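Putative exported protein (Bacteroides fragilis NCTC 9343, PDB 3IEE) is of unknown function but, as a putative exported, mostly helical protein with a lipoprotein-type signal, probably acts at the bacterial cell envelope. Local coordinates at residues A48-M53 / T105-N110; L79-C84 / R91-N96; V164-P167 / Q171-S174; L202-L207 / K242-V247. All coordinates share one frame; numbering follows the deposited sequence.

Interaction 1 of 4, residues A48-M53 / T105-N110; sequences AVLDYM and TEFYAN
V49 and F107 carry this contact between helix 43-56 and helix 87-119. The local axes run nearly parallel, at 28°, but stay 11.9 Å apart, a spacing that a large side chain can bridge. Phenylalanine does this. With CG anti to the backbone N (chi1 180°), its ring is thrown out across the interface and its far atoms CE1, CE2 and CZ reach the opposite helix. F107 CE2 lies 3.6 Å from V49 CG1, and F107 CZ 3.8 Å from the same methyl. The two side chains lie alongside each other, pointing opposite ways, the ring meeting the methyl obliquely.

The two branches of V49 are divided between two aromatics. CG1 serves F107, while V49 CG2, anti to the carbonyl carbon, lies 4.2 Å from Y108 CE1. L50 adds a second methyl to F107: L50 CD2 approaches F107 CE1 at 3.9 Å, again obliquely. Beta-branched valine suits the centre because it offers two methyls without length, whereas leucine reaches in from the flank. Within its own helix, Y108 lays one ring face against F107 CD2, 3.8 Å above the plane, which probably limits the rotation of both rings.

Around this apolar seam, L50 also touches Y134 of helix 123-162, where N133 bonds F107 O and N110. F111, one turn beyond F107 on helix 87-119, continues the packing against V49 and M53.

Interaction 2 of 4, residues L79-C84 / R91-N96; sequences LNPGNC and RNLKQN. With EDO (1,2-ethanediol), chain G.
A backbone oxygen resting on an aliphatic chain is the odd feature here: L79 O lies 3.3 Å from K94 CG and 3.4 Å from K94 CD, and no hydrogen bond joins the two segments. Lysine suits this spot because its methylenes can lie against the loop while its charge continues outward. P81 backs the same chain, crossing it at about a right angle with P81 CD 3.7 Å from K94 CG. Elsewhere on the proline ring, P81 CB meets L93 CD1 at 3.9 Å. Residues 79-84 form the irregular connection between helix 75-78 and helix 87-119, folded back along the helix that follows, and rigid proline gives this loop an apolar surface that also touches Y29 of helix 17-40. L93, whose CB points toward the loop, also touches I150 of helix 123-162. K94 is bent at chi3 (-72°), which turns its ammonium group to a bound 1,2-ethanediol, probably from the crystallisation liquor; K94 NZ donates to O1 of that molecule at 2.6 Å. On the same helix, N92 O accepts both N96 N and N96 ND2, which arrive from opposite faces of its plane, while N96 OD1 bonds N146 of helix 123-162.

Interaction 3 of 4, residues V164-P167 / Q171-S174; sequences VDNP and QIMS
The backbones of 164-167 and 171-174 stay well separated, N166 CA standing 9.1 Å from I172 CA and P167 CA 8.9 Å from Q171 CA, so side chains and one water must close the distance. N166 and I172 approach each other from the two sides of the gap. CG of N166 is anti to the backbone N (chi1 -168°), which sends the carboxamide toward the helix, where the methyl I172 CD1 lies 3.3 Å from N166 ND2 and 3.6 Å from N166 CG. Isoleucine suits the place because its longer branch ends in a methyl, CD1, that reaches the carboxamide. The oxygen of the same carboxamide is otherwise employed: N166 OD1 accepts from L168 N, an Asx turn that spans P167 and leads into helix 169-189; the fixed phi of proline fits the approach to a helix start.

A water forms the second link, donating to P167 O at 2.8 Å and to Q171 OE1 at 3.1 Å. The glutamine is bent at chi2 (74°), which brings its amide back toward the start of the helix, while its side chain also touches M227 and Y230 of helix 224-247. With van der Waals contact and one shared water as its links, this join relies on no direct polar bond, and the water serves as donor to two acceptors that could not bond each other.

Interaction 4 of 4, residues L202-L207 / K242-V247; sequences LKVAEL and KQVKKV
V204 and V244 meet where helix 197-215 and helix 224-247, successive in the chain and running in roughly opposite directions here, pack as a helical hairpin in the C-terminal bundle. The tight part is a single methyl pair: V204 CG2 lies only 3.4 Å from V244 CG1, closer than carbons usually sit. Their CA atoms are nearest across the contact at 7.7 Å, and valine suits so close an approach, being short and branched at the beta carbon. Both side chains hold one methyl anti to the backbone N, but they use different branches: V244 offers that methyl, CG1, whereas V204 presses with CG2, anti to its carbonyl carbon. The two valines pass side by side with their directions reversed. Behind them the packing continues, with V204 on I241 of helix 224-247 and V244 on L261 of helix 255-268.

On the solvent side the contact relaxes. V204 CG1 is met by the lysine K245, whose chain runs extended beyond CG and slants across the valine; K245 CE lies 4.0 Å from V204 CG1. Lysine fits a margin of this kind, since its methylenes can lie over an apolar neighbour while the ammonium group continues toward water.

A lysine next to V204 behaves differently. K203 is buried against S184 and I185 of helix 169-189, and its charge is met within its own helix: the chain curls back through bent torsions (chi2 -64°, chi3 -83°), and K203 NZ donates to E206 OE1 at 3.0 Å, on the syn side of the carboxylate and 23° out of its plane.

Interactions 1 and 2 share helix 87-119: along the chain, interaction 2 is nested inside the loop that interaction 1 closes, and their centres stand 27 Å apart. Interactions 3 and 4 follow in series. Interaction 3 lies where helix 123-162 gives way to helix 169-189, near the boundary between the N-terminal and C-terminal sequence families, and interaction 4 packs helices 197-215 and 224-247 of the C-terminal one. Interactions 1 and 3 are 43 Å apart between centres, on opposite sides of the chain's centre; interactions 3 and 4 come nearest, about 7 Å between closest atoms. None of the four touches another, so they sample separate places along the elongated, strand-free helical fold.

Interaction 1 of 4, residues A48-M53 / T105-N110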
loop_
_atom_site.group_PDB
_atom_site.type_symbol
_atom_site.label_atom_id
_atom_site.label_comp_id
_atom_site.label_asym_id
_atom_site.label_seq_id
_atom_site.Cartn_x
_atom_site.Cartn_y
_atom_site.Cartn_z
ATOM N N ALA A 48 -15.563 -4.245 0.795
ATOM C CA ALA A 48 -16.705 -5.030 0.318
ATOM C C ALA A 48 -17.185 -6.065 1.336
ATOM O O ALA A 48 -18.422 -6.255 1.501
ATOM C CB ALA A 48 -16.375 -5.713 -1.041
ATOM N N VAL A 49 -16.251 -6.745 2.011
ATOM C CA VAL A 49 -16.598 -7.703 3.049
ATOM C C VAL A 49 -17.309 -6.961 4.197
ATOM O O VAL A 49 -18.365 -7.389 4.647
ATOM C CB VAL A 49 -15.370 -8.537 3.524
ATOM C CG1 VAL A 49 -15.691 -9.329 4.752
ATOM C CG2 VAL A 49 -14.844 -9.452 2.379
ATOM N N LEU A 50 -16.724 -5.851 4.654
ATOM C CA LEU A 50 -17.303 -5.088 5.759
ATOM C C LEU A 50 -18.667 -4.479 5.386
ATOM O O LEU A 50 -19.606 -4.451 6.193
ATOM C CB LEU A 50 -16.345 -3.990 6.210
ATOM C CG LEU A 50 -15.037 -4.446 6.896
ATOM C CD1 LEU A 50 -14.111 -3.195 6.977
ATOM C CD2 LEU A 50 -15.287 -5.055 8.303
ATOM N N ASP A 51 -18.773 -3.998 4.159
ATOM C CA ASP A 51 -20.034 -3.429 3.667
ATOM C C ASP A 51 -21.144 -4.496 3.662
ATOM O O ASP A 51 -22.277 -4.214 4.071
ATOM C CB ASP A 51 -19.859 -2.885 2.262
ATOM C CG ASP A 51 -19.171 -1.519 2.212
ATOM O OD1 ASP A 51 -19.141 -0.824 3.221
ATOM O OD2 ASP A 51 -18.733 -1.139 1.111
ATOM N N TYR A 52 -20.828 -5.676 3.152
ATOM C CA TYR A 52 -21.750 -6.829 3.169
ATOM C C TYR A 52 -22.123 -7.226 4.585
ATOM O O TYR A 52 -23.295 -7.443 4.892
ATOM C CB TYR A 52 -21.163 -8.039 2.434
ATOM C CG TYR A 52 -22.113 -9.258 2.416
ATOM C CD1 TYR A 52 -23.274 -9.264 1.642
ATOM C CD2 TYR A 52 -21.905 -10.334 3.263
ATOM C CE1 TYR A 52 -24.141 -10.336 1.663
ATOM C CE2 TYR A 52 -22.742 -11.411 3.282
ATOM C CZ TYR A 52 -23.884 -11.413 2.513
ATOM O OH TYR A 52 -24.718 -12.510 2.507
HETATM N N MSE A 53 -21.144 -7.334 5.473
HETATM C CA MSE A 53 -21.461 -7.575 6.882
HETATM C C MSE A 53 -22.483 -6.578 7.418
HETATM O O MSE A 53 -23.490 -6.990 8.005
HETATM C CB MSE A 53 -20.183 -7.601 7.759
HETATM C CG MSE A 53 -19.324 -8.801 7.507
HETATM SE SE MSE A 53 -17.617 -8.741 8.371
HETATM C CE MSE A 53 -18.178 -9.117 10.190
ATOM N N THR A 105 -6.370 -14.202 8.674
ATOM C CA THR A 105 -7.005 -15.477 9.041
ATOM C C THR A 105 -8.216 -15.264 9.914
ATOM O O THR A 105 -9.318 -15.754 9.603
ATOM C CB THR A 105 -6.009 -16.406 9.755
ATOM O OG1 THR A 105 -4.918 -16.652 8.867
ATOM C CG2 THR A 105 -6.717 -17.736 10.136
ATOM N N GLU A 106 -8.027 -14.461 10.952
ATOM C CA GLU A 106 -9.073 -14.147 11.925
ATOM C C GLU A 106 -10.224 -13.389 11.256
ATOM O O GLU A 106 -11.400 -13.684 11.463
ATOM C CB GLU A 106 -8.497 -13.268 13.026
ATOM C CG GLU A 106 -7.577 -13.978 13.992
ATOM C CD GLU A 106 -7.561 -13.266 15.331
ATOM O OE1 GLU A 106 -8.567 -13.420 16.085
ATOM O OE2 GLU A 106 -6.564 -12.558 15.599
ATOM N N PHE A 107 -9.867 -12.396 10.458
ATOM C CA PHE A 107 -10.851 -11.554 9.795
ATOM C C PHE A 107 -11.800 -12.422 8.988
ATOM O O PHE A 107 -13.031 -12.266 9.045
ATOM C CB PHE A 107 -10.142 -10.581 8.847
ATOM C CG PHE A 107 -11.076 -9.654 8.091
ATOM C CD1 PHE A 107 -11.475 -8.451 8.649
ATOM C CD2 PHE A 107 -11.478 -9.949 6.784
ATOM C CE1 PHE A 107 -12.278 -7.580 7.950
ATOM C CE2 PHE A 107 -12.312 -9.067 6.084
ATOM C CZ PHE A 107 -12.705 -7.878 6.679
ATOM N N TYR A 108 -11.234 -13.327 8.208
ATOM C CA TYR A 108 -12.061 -14.231 7.404
ATOM C C TYR A 108 -12.769 -15.345 8.170
ATOM O O TYR A 108 -13.903 -15.634 7.819
ATOM C CB TYR A 108 -11.287 -14.803 6.212
ATOM C CG TYR A 108 -11.074 -13.755 5.151
ATOM C CD1 TYR A 108 -12.110 -13.374 4.303
ATOM C CD2 TYR A 108 -9.860 -13.106 5.038
ATOM C CE1 TYR A 108 -11.916 -12.374 3.336
ATOM C CE2 TYR A 108 -9.657 -12.108 4.102
ATOM C CZ TYR A 108 -10.680 -11.751 3.245
ATOM O OH TYR A 108 -10.407 -10.739 2.322
ATOM N N ALA A 109 -12.145 -15.923 9.206
ATOM C CA ALA A 109 -12.870 -16.793 10.174
ATOM C C ALA A 109 -14.084 -16.082 10.811
ATOM O O ALA A 109 -15.202 -16.659 10.906
ATOM C CB ALA A 109 -11.922 -17.295 11.262
ATOM N N ASN A 110 -13.863 -14.850 11.256
ATOM C CA ASN A 110 -14.892 -14.047 11.909
ATOM C C ASN A 110 -16.077 -13.749 11.009
ATOM O O ASN A 110 -17.192 -13.588 11.504
ATOM C CB ASN A 110 -14.334 -12.704 12.405
ATOM C CG ASN A 110 -13.462 -12.842 13.621
ATOM O OD1 ASN A 110 -13.406 -13.893 14.260
ATOM N ND2 ASN A 110 -12.780 -11.769 13.958
#

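Interaction 2 of 4, residues L79-C84 / R91-N96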
loop_
_atom_site.group_PDB
_atom_site.type_symbol
_atom_site.label_atom_id
_atom_site.label_comp_id
_atom_site.label_asym_id
_atom_site.label_seq_id
_atom_site.Cartn_x
_atom_site.Cartn_y
_atom_site.Cartn_z
ATOM N N LEU A 79 8.354 -14.517 4.517
ATOM C CA LEU A 79 8.600 -14.900 5.914
ATOM C C LEU A 79 10.067 -15.242 6.143
ATOM O O LEU A 79 10.441 -15.531 7.273
ATOM C CB LEU A 79 7.740 -16.079 6.358
ATOM C CG LEU A 79 6.221 -15.771 6.494
ATOM C CD1 LEU A 79 5.373 -17.084 6.612
ATOM C CD2 LEU A 79 6.030 -14.836 7.714
ATOM N N ASN A 80 10.875 -15.254 5.080
ATOM C CA ASN A 80 12.284 -15.609 5.211
ATOM C C ASN A 80 13.206 -14.560 4.599
ATOM O O ASN A 80 13.967 -14.871 3.699
ATOM C CB ASN A 80 12.533 -17.007 4.643
ATOM C CG ASN A 80 11.796 -18.055 5.424
ATOM O OD1 ASN A 80 12.180 -18.357 6.560
ATOM N ND2 ASN A 80 10.691 -18.588 4.852
ATOM N N PRO A 81 13.143 -13.317 5.094
ATOM C CA PRO A 81 14.019 -12.304 4.516
ATOM C C PRO A 81 15.474 -12.749 4.696
ATOM O O PRO A 81 15.827 -13.341 5.730
ATOM C CB PRO A 81 13.716 -11.034 5.340
ATOM C CG PRO A 81 13.193 -11.549 6.640
ATOM C CD PRO A 81 12.391 -12.785 6.241
ATOM N N GLY A 82 16.280 -12.488 3.690
ATOM C CA GLY A 82 17.669 -12.914 3.650
ATOM C C GLY A 82 18.598 -12.008 4.434
ATOM O O GLY A 82 18.188 -10.983 4.968
ATOM N N ASN A 83 19.877 -12.379 4.444
ATOM C CA ASN A 83 20.902 -11.697 5.213
ATOM C C ASN A 83 21.385 -10.373 4.594
ATOM O O ASN A 83 22.293 -9.690 5.117
ATOM C CB ASN A 83 22.077 -12.649 5.551
ATOM C CG ASN A 83 22.903 -13.065 4.327
ATOM O OD1 ASN A 83 22.630 -12.598 3.184
ATOM N ND2 ASN A 83 23.944 -13.865 4.563
ATOM N N CYS A 84 20.775 -10.023 3.471
ATOM C CA CYS A 84 20.887 -8.694 2.887
ATOM C C CYS A 84 20.245 -7.644 3.793
ATOM O O CYS A 84 20.528 -6.448 3.641
ATOM C CB CYS A 84 20.275 -8.661 1.474
ATOM S SG CYS A 84 18.580 -9.073 1.388
ATOM N N ARG A 91 13.957 -9.745 11.739
ATOM C CA ARG A 91 13.019 -10.015 12.832
ATOM C C ARG A 91 11.717 -9.213 12.681
ATOM O O ARG A 91 10.622 -9.767 12.748
ATOM C CB ARG A 91 13.697 -9.633 14.152
ATOM C CG ARG A 91 12.966 -9.932 15.437
ATOM C CD ARG A 91 13.879 -9.488 16.617
ATOM N NE ARG A 91 15.260 -10.009 16.452
ATOM C CZ ARG A 91 16.398 -9.295 16.487
ATOM N NH1 ARG A 91 16.397 -7.978 16.718
ATOM N NH2 ARG A 91 17.563 -9.906 16.291
ATOM N N ASN A 92 11.866 -7.908 12.519
ATOM C CA ASN A 92 10.711 -7.045 12.340
ATOM C C ASN A 92 9.872 -7.327 11.118
ATOM O O ASN A 92 8.654 -7.236 11.183
ATOM C CB ASN A 92 11.127 -5.626 12.396
ATOM C CG ASN A 92 11.723 -5.286 13.721
ATOM O OD1 ASN A 92 11.499 -6.016 14.714
ATOM N ND2 ASN A 92 12.505 -4.219 13.763
ATOM N N LEU A 93 10.502 -7.660 9.986
ATOM C CA LEU A 93 9.739 -8.104 8.787
ATOM C C LEU A 93 8.932 -9.373 9.038
ATOM O O LEU A 93 7.731 -9.414 8.774
ATOM C CB LEU A 93 10.706 -8.296 7.593
ATOM C CG LEU A 93 11.298 -7.011 7.035
ATOM C CD1 LEU A 93 12.446 -7.430 6.073
ATOM C CD2 LEU A 93 10.227 -6.166 6.333
ATOM N N LYS A 94 9.573 -10.419 9.600
ATOM C CA LYS A 94 8.905 -11.635 9.968
ATOM C C LYS A 94 7.713 -11.384 10.924
ATOM O O LYS A 94 6.646 -11.944 10.727
ATOM C CB LYS A 94 9.885 -12.658 10.586
ATOM C CG LYS A 94 10.858 -13.197 9.552
ATOM C CD LYS A 94 11.771 -14.316 10.122
ATOM C CE LYS A 94 12.794 -13.744 11.091
ATOM N NZ LYS A 94 13.656 -14.825 11.758
ATOM N N GLN A 95 7.916 -10.513 11.916
ATOM C CA GLN A 95 6.883 -10.195 12.904
ATOM C C GLN A 95 5.663 -9.543 12.265
ATOM O O GLN A 95 4.530 -9.903 12.562
ATOM C CB GLN A 95 7.522 -9.248 13.885
ATOM C CG GLN A 95 6.805 -8.855 15.108
ATOM C CD GLN A 95 7.730 -7.922 15.892
ATOM O OE1 GLN A 95 8.759 -8.363 16.433
ATOM N NE2 GLN A 95 7.424 -6.617 15.868
ATOM N N ASN A 96 5.909 -8.568 11.377
ATOM C CA ASN A 96 4.819 -7.865 10.712
ATOM C C ASN A 96 4.076 -8.813 9.743
ATOM O O ASN A 96 2.831 -8.815 9.696
ATOM C CB ASN A 96 5.339 -6.592 10.016
ATOM C CG ASN A 96 5.459 -5.389 10.960
ATOM O OD1 ASN A 96 4.461 -4.735 11.328
ATOM N ND2 ASN A 96 6.665 -5.110 11.378
HETATM C C1 EDO G . 16.156 -13.796 10.444
HETATM O O1 EDO G . 15.670 -15.097 10.155
HETATM C C2 EDO G . 17.102 -13.747 11.622
HETATM O O2 EDO G . 16.956 -12.476 12.294
#

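Interaction 3 of 4, residues V164-P167 / Q171-S174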
loop_
_atom_site.group_PDB
_atom_site.type_symbol
_atom_site.label_atom_id
_atom_site.label_comp_id
_atom_site.label_asym_id
_atom_site.label_seq_id
_atom_site.Cartn_x
_atom_site.Cartn_y
_atom_site.Cartn_z
ATOM N N VAL A 164 24.577 3.177 -9.952
ATOM C CA VAL A 164 25.791 3.921 -9.674
ATOM C C VAL A 164 26.325 4.609 -10.948
ATOM O O VAL A 164 26.737 5.773 -10.918
ATOM C CB VAL A 164 26.879 3.025 -9.018
ATOM C CG1 VAL A 164 27.258 1.870 -9.928
ATOM C CG2 VAL A 164 28.083 3.864 -8.678
ATOM N N ASP A 165 26.253 3.936 -12.079
ATOM C CA ASP A 165 26.824 4.532 -13.288
ATOM C C ASP A 165 25.782 5.153 -14.211
ATOM O O ASP A 165 26.091 5.502 -15.361
ATOM C CB ASP A 165 27.647 3.479 -14.038
ATOM C CG ASP A 165 28.894 3.084 -13.271
ATOM O OD1 ASP A 165 29.587 4.017 -12.757
ATOM O OD2 ASP A 165 29.152 1.851 -13.175
ATOM N N ASN A 166 24.570 5.336 -13.704
ATOM C CA ASN A 166 23.455 5.787 -14.522
ATOM C C ASN A 166 23.315 7.327 -14.427
ATOM O O ASN A 166 23.037 7.849 -13.366
ATOM C CB ASN A 166 22.140 5.093 -14.086
ATOM C CG ASN A 166 21.011 5.303 -15.060
ATOM O OD1 ASN A 166 20.769 6.414 -15.530
ATOM N ND2 ASN A 166 20.267 4.240 -15.346
ATOM N N PRO A 167 23.471 8.040 -15.557
ATOM C CA PRO A 167 23.416 9.509 -15.461
ATOM C C PRO A 167 22.050 10.038 -14.983
ATOM O O PRO A 167 21.981 11.185 -14.558
ATOM C CB PRO A 167 23.693 9.976 -16.902
ATOM C CG PRO A 167 23.385 8.832 -17.763
ATOM C CD PRO A 167 23.676 7.581 -16.941
ATOM N N GLN A 171 16.838 11.057 -11.048
ATOM C CA GLN A 171 15.501 11.115 -11.640
ATOM C C GLN A 171 14.783 9.763 -11.451
ATOM O O GLN A 171 13.634 9.682 -10.985
ATOM C CB GLN A 171 15.573 11.519 -13.125
ATOM C CG GLN A 171 16.077 12.961 -13.372
ATOM C CD GLN A 171 17.549 13.185 -13.170
ATOM O OE1 GLN A 171 18.326 12.232 -13.061
ATOM N NE2 GLN A 171 17.984 14.469 -13.190
ATOM N N ILE A 172 15.480 8.679 -11.778
ATOM C CA ILE A 172 14.925 7.319 -11.610
ATOM C C ILE A 172 14.483 7.073 -10.144
ATOM O O ILE A 172 13.363 6.598 -9.865
ATOM C CB ILE A 172 15.947 6.237 -12.094
ATOM C CG1 ILE A 172 16.226 6.373 -13.593
ATOM C CG2 ILE A 172 15.407 4.814 -11.787
ATOM C CD1 ILE A 172 17.516 5.635 -14.064
HETATM N N MSE A 173 15.355 7.418 -9.200
HETATM C CA MSE A 173 15.071 7.253 -7.793
HETATM C C MSE A 173 13.883 8.092 -7.314
HETATM O O MSE A 173 13.013 7.579 -6.554
HETATM C CB MSE A 173 16.348 7.469 -6.970
HETATM C CG MSE A 173 17.378 6.338 -7.214
HETATM SE SE MSE A 173 18.988 6.598 -6.143
HETATM C CE MSE A 173 18.206 6.262 -4.396
ATOM N N SER A 174 13.777 9.335 -7.825
ATOM C CA SER A 174 12.653 10.190 -7.512
ATOM C C SER A 174 11.340 9.579 -7.993
ATOM O O SER A 174 10.354 9.637 -7.268
ATOM C CB SER A 174 12.769 11.591 -8.139
ATOM O OG SER A 174 12.678 11.529 -9.545
HETATM O O HOH W 1 21.220 11.858 -11.908
#

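Interaction 4 of 4, residues L202-L207 / K242-V247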
loop_
_atom_site.group_PDB
_atom_site.type_symbol
_atom_site.label_atom_id
_atom_site.label_comp_id
_atom_site.label_asym_id
_atom_site.label_seq_id
_atom_site.Cartn_x
_atom_site.Cartn_y
_atom_site.Cartn_z
ATOM N N LEU A 202 -0.299 14.042 6.161
ATOM C CA LEU A 202 1.112 13.896 6.460
ATOM C C LEU A 202 1.819 13.311 5.243
ATOM O O LEU A 202 2.894 13.788 4.817
ATOM C CB LEU A 202 1.279 12.945 7.651
ATOM C CG LEU A 202 2.666 12.856 8.268
ATOM C CD1 LEU A 202 3.197 14.228 8.716
ATOM C CD2 LEU A 202 2.575 11.897 9.457
ATOM N N LYS A 203 1.222 12.286 4.651
ATOM C CA LYS A 203 1.835 11.660 3.486
ATOM C C LYS A 203 1.815 12.585 2.247
ATOM O O LYS A 203 2.746 12.546 1.438
ATOM C CB LYS A 203 1.177 10.324 3.149
ATOM C CG LYS A 203 1.357 9.253 4.218
ATOM C CD LYS A 203 2.799 8.836 4.427
ATOM C CE LYS A 203 3.269 7.785 3.408
ATOM N NZ LYS A 203 4.653 7.287 3.712
ATOM N N VAL A 204 0.773 13.403 2.104
ATOM C CA VAL A 204 0.728 14.428 1.045
ATOM C C VAL A 204 1.833 15.452 1.247
ATOM O O VAL A 204 2.516 15.897 0.279
ATOM C CB VAL A 204 -0.642 15.102 0.956
ATOM C CG1 VAL A 204 -0.546 16.332 0.041
ATOM C CG2 VAL A 204 -1.700 14.083 0.499
ATOM N N ALA A 205 2.119 15.781 2.508
ATOM C CA ALA A 205 3.220 16.695 2.799
ATOM C C ALA A 205 4.565 16.044 2.466
ATOM O O ALA A 205 5.471 16.711 1.972
ATOM C CB ALA A 205 3.159 17.141 4.312
ATOM N N GLU A 206 4.710 14.736 2.688
ATOM C CA GLU A 206 5.943 14.018 2.279
ATOM C C GLU A 206 6.076 14.039 0.773
ATOM O O GLU A 206 7.173 14.289 0.229
ATOM C CB GLU A 206 5.936 12.569 2.726
ATOM C CG GLU A 206 6.068 12.375 4.217
ATOM C CD GLU A 206 5.931 10.908 4.632
ATOM O OE1 GLU A 206 6.004 9.985 3.757
ATOM O OE2 GLU A 206 5.726 10.703 5.862
ATOM N N LEU A 207 4.972 13.735 0.100
ATOM C CA LEU A 207 4.967 13.737 -1.364
ATOM C C LEU A 207 5.372 15.113 -1.893
ATOM O O LEU A 207 6.136 15.240 -2.861
ATOM C CB LEU A 207 3.626 13.269 -1.891
ATOM C CG LEU A 207 3.549 13.089 -3.426
ATOM C CD1 LEU A 207 4.645 12.201 -4.021
ATOM C CD2 LEU A 207 2.152 12.582 -3.784
ATOM N N LYS A 242 -2.892 17.834 -5.720
ATOM C CA LYS A 242 -4.016 18.775 -5.699
ATOM C C LYS A 242 -5.373 18.020 -5.587
ATOM O O LYS A 242 -6.285 18.469 -4.873
ATOM C CB LYS A 242 -3.958 19.715 -6.901
ATOM C CG LYS A 242 -2.799 20.710 -6.766
ATOM C CD LYS A 242 -2.709 21.856 -7.828
ATOM C CE LYS A 242 -2.219 21.396 -9.189
ATOM N NZ LYS A 242 -1.727 22.525 -10.079
ATOM N N GLN A 243 -5.495 16.905 -6.284
ATOM C CA GLN A 243 -6.715 16.082 -6.209
ATOM C C GLN A 243 -6.888 15.510 -4.791
ATOM O O GLN A 243 -7.996 15.471 -4.272
ATOM C CB GLN A 243 -6.655 14.945 -7.222
ATOM C CG GLN A 243 -6.846 15.353 -8.685
ATOM C CD GLN A 243 -7.079 14.107 -9.584
ATOM O OE1 GLN A 243 -6.820 12.949 -9.186
ATOM N NE2 GLN A 243 -7.604 14.342 -10.770
ATOM N N VAL A 244 -5.802 15.060 -4.163
ATOM C CA VAL A 244 -5.916 14.461 -2.831
ATOM C C VAL A 244 -6.362 15.560 -1.879
ATOM O O VAL A 244 -7.238 15.329 -1.057
ATOM C CB VAL A 244 -4.628 13.814 -2.313
ATOM C CG1 VAL A 244 -4.797 13.363 -0.796
ATOM C CG2 VAL A 244 -4.190 12.644 -3.218
ATOM N N LYS A 245 -5.775 16.747 -2.005
ATOM C CA LYS A 245 -6.217 17.875 -1.169
ATOM C C LYS A 245 -7.699 18.221 -1.311
ATOM O O LYS A 245 -8.386 18.468 -0.315
ATOM C CB LYS A 245 -5.341 19.084 -1.448
ATOM C CG LYS A 245 -3.990 18.928 -0.835
ATOM C CD LYS A 245 -3.201 20.165 -1.100
ATOM C CE LYS A 245 -1.825 20.054 -0.563
ATOM N NZ LYS A 245 -1.013 21.037 -1.310
ATOM N N LYS A 246 -8.213 18.198 -2.531
ATOM C CA LYS A 246 -9.638 18.452 -2.793
ATOM C C LYS A 246 -10.540 17.359 -2.189
ATOM O O LYS A 246 -11.558 17.653 -1.535
ATOM C CB LYS A 246 -9.853 18.586 -4.281
ATOM C CG LYS A 246 -9.282 19.852 -4.845
ATOM C CD LYS A 246 -10.015 21.157 -4.468
ATOM C CE LYS A 246 -9.409 22.330 -5.269
ATOM N NZ LYS A 246 -10.080 23.627 -5.019
ATOM N N VAL A 247 -10.150 16.103 -2.360
ATOM C CA VAL A 247 -10.856 14.969 -1.756
ATOM C C VAL A 247 -10.841 15.051 -0.217
ATOM O O VAL A 247 -11.834 14.778 0.434
ATOM C CB VAL A 247 -10.279 13.612 -2.309
ATOM C CG1 VAL A 247 -10.744 12.412 -1.468
ATOM C CG2 VAL A 247 -10.734 13.447 -3.772
#